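Local atomic coordinates of Exo-poly-alpha-D-galacturonosidase (Thermotoga maritima, PDB entry 3JUR), a protein that probably hydrolyses the alpha-1,4 bonds of polygalacturonate in pectin, releasing galacturonic acid units from chain ends, as a heat-adapted family 28 glycosidase. Residues 262-267 with 298-303. Sequence-based numbering, arbitrary orientation.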
loop_
_atom_site.group_PDB
_atom_site.type_symbol
_atom_site.label_atom_id
_atom_site.label_comp_id
_atom_site.label_asym_id
_atom_site.label_seq_id
_atom_site.Cartn_x
_atom_site.Cartn_y
_atom_site.Cartn_z
ATOM N N SER D 262 -18.333 14.378 23.299
ATOM C CA SER D 262 -19.640 14.583 22.662
ATOM C C SER D 262 -20.713 13.633 23.205
ATOM O O SER D 262 -21.712 14.076 23.777
ATOM C CB SER D 262 -19.533 14.483 21.140
ATOM O OG SER D 262 -18.792 15.567 20.613
ATOM N N VAL D 263 -20.514 12.333 23.014
ATOM C CA VAL D 263 -21.373 11.324 23.622
ATOM C C VAL D 263 -20.488 10.498 24.557
ATOM O O VAL D 263 -19.543 9.845 24.104
ATOM C CB VAL D 263 -22.050 10.431 22.559
ATOM C CG1 VAL D 263 -22.879 9.316 23.218
ATOM C CG2 VAL D 263 -22.915 11.273 21.640
ATOM N N VAL D 264 -20.800 10.546 25.854
ATOM C CA VAL D 264 -19.948 9.973 26.897
ATOM C C VAL D 264 -20.730 9.048 27.797
ATOM O O VAL D 264 -21.582 9.501 28.551
ATOM C CB VAL D 264 -19.401 11.043 27.870
ATOM C CG1 VAL D 264 -17.970 10.730 28.225
ATOM C CG2 VAL D 264 -19.574 12.453 27.323
ATOM N N ILE D 265 -20.399 7.767 27.772
ATOM C CA ILE D 265 -21.125 6.810 28.589
ATOM C C ILE D 265 -20.404 6.592 29.918
ATOM O O ILE D 265 -19.191 6.335 29.949
ATOM C CB ILE D 265 -21.369 5.507 27.831
ATOM C CG1 ILE D 265 -22.129 5.824 26.541
ATOM C CG2 ILE D 265 -22.184 4.541 28.683
ATOM C CD1 ILE D 265 -21.892 4.856 25.454
ATOM N N LYS D 266 -21.169 6.714 31.005
ATOM C CA LYS D 266 -20.642 6.723 32.372
ATOM C C LYS D 266 -21.493 5.858 33.303
ATOM O O LYS D 266 -22.540 5.344 32.894
ATOM C CB LYS D 266 -20.561 8.165 32.903
ATOM C CG LYS D 266 -19.750 9.122 32.036
ATOM C CD LYS D 266 -19.754 10.529 32.618
ATOM C CE LYS D 266 -19.011 11.516 31.722
ATOM N NZ LYS D 266 -17.533 11.352 31.778
ATOM N N SER D 267 -21.035 5.682 34.544
ATOM C CA SER D 267 -21.750 4.882 35.553
ATOM C C SER D 267 -21.215 5.086 36.977
ATOM O O SER D 267 -21.167 4.145 37.786
ATOM C CB SER D 267 -21.744 3.388 35.190
ATOM O OG SER D 267 -20.425 2.886 35.102
ATOM N N GLY D 298 -15.657 11.623 19.972
ATOM C CA GLY D 298 -16.937 11.385 19.314
ATOM C C GLY D 298 -17.798 10.433 20.125
ATOM O O GLY D 298 -18.914 10.778 20.527
ATOM N N LEU D 299 -17.279 9.224 20.335
ATOM C CA LEU D 299 -17.876 8.257 21.247
ATOM C C LEU D 299 -16.889 7.961 22.362
ATOM O O LEU D 299 -15.787 7.457 22.112
ATOM C CB LEU D 299 -18.262 6.952 20.543
ATOM C CG LEU D 299 -19.024 6.052 21.537
ATOM C CD1 LEU D 299 -20.531 6.411 21.607
ATOM C CD2 LEU D 299 -18.820 4.592 21.280
ATOM N N VAL D 300 -17.294 8.262 23.594
ATOM C CA VAL D 300 -16.401 8.176 24.736
ATOM C C VAL D 300 -16.987 7.268 25.819
ATOM O O VAL D 300 -18.196 7.288 26.072
ATOM C CB VAL D 300 -16.081 9.587 25.290
ATOM C CG1 VAL D 300 -15.018 9.536 26.393
ATOM C CG2 VAL D 300 -15.601 10.488 24.176
ATOM N N ILE D 301 -16.135 6.442 26.423
ATOM C CA ILE D 301 -16.527 5.673 27.605
ATOM C C ILE D 301 -15.634 6.118 28.771
ATOM O O ILE D 301 -14.408 6.181 28.626
ATOM C CB ILE D 301 -16.417 4.117 27.407
ATOM C CG1 ILE D 301 -16.893 3.639 26.020
ATOM C CG2 ILE D 301 -17.153 3.384 28.529
ATOM C CD1 ILE D 301 -18.376 3.803 25.735
ATOM N N GLY D 302 -16.252 6.451 29.909
ATOM C CA GLY D 302 -15.518 6.863 31.110
ATOM C C GLY D 302 -15.350 8.370 31.252
ATOM O O GLY D 302 -15.938 9.133 30.486
ATOM N N SER D 303 -14.534 8.823 32.205
ATOM C CA SER D 303 -13.716 7.961 33.071
ATOM C C SER D 303 -14.499 7.407 34.258
ATOM O O SER D 303 -14.036 6.501 34.952
ATOM C CB SER D 303 -12.520 8.741 33.600
ATOM O OG SER D 303 -12.926 9.650 34.616
#
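Val263, Val264 and Ile265 pair in parallel with Leu299, Val300 and Ile301, the two short strands inclined by 22°. Val300 sits at the centre of the exchange: its N donates to Val263 O at 2.8 Å, and its O receives Ile265 N. The series continues with a nearly straight bond of 2.9 Å from Gly302 N to Ile265 O, whereas Val263 N to Gly298 O at the other end is weak. Gly302, with a positive phi of 94°, precedes a cis peptide to Ser303; a side chain there would press on the preceding carbonyl.

Apolar residues meet their counterparts on the neighbouring coil, an arrangement found in parallel beta-helices. Inside, Ile265 and Ile301 run side by side, their CD1 methyls 3.7 Å apart, and Val263 CG1 meets Leu299 CD1; strands 280-291 and 309-320 pack against these side chains. Val264 and Val300 occupy the other face, where Val264 CG1 reaches Val300 CB and, at 3.4 Å, Gly302 O. On that side Lys266 runs extended until a bend at its last torsion (chi4 -74°) brings NZ above the carbonyl plane of Gly302, 3.0 Å from its O, while Glu304 supplies a salt bridge. Replacing Lys266 with a methionine would probably leave Glu304 without this countercharge and Gly302 O without this donor.

The contact thus joins two chemistries: apolar packing and main-chain bonds hold successive coils together, and a buried ammonium, its charge probably balanced by Glu304, ties the residue following strand 263-265 to the backbone at Gly302.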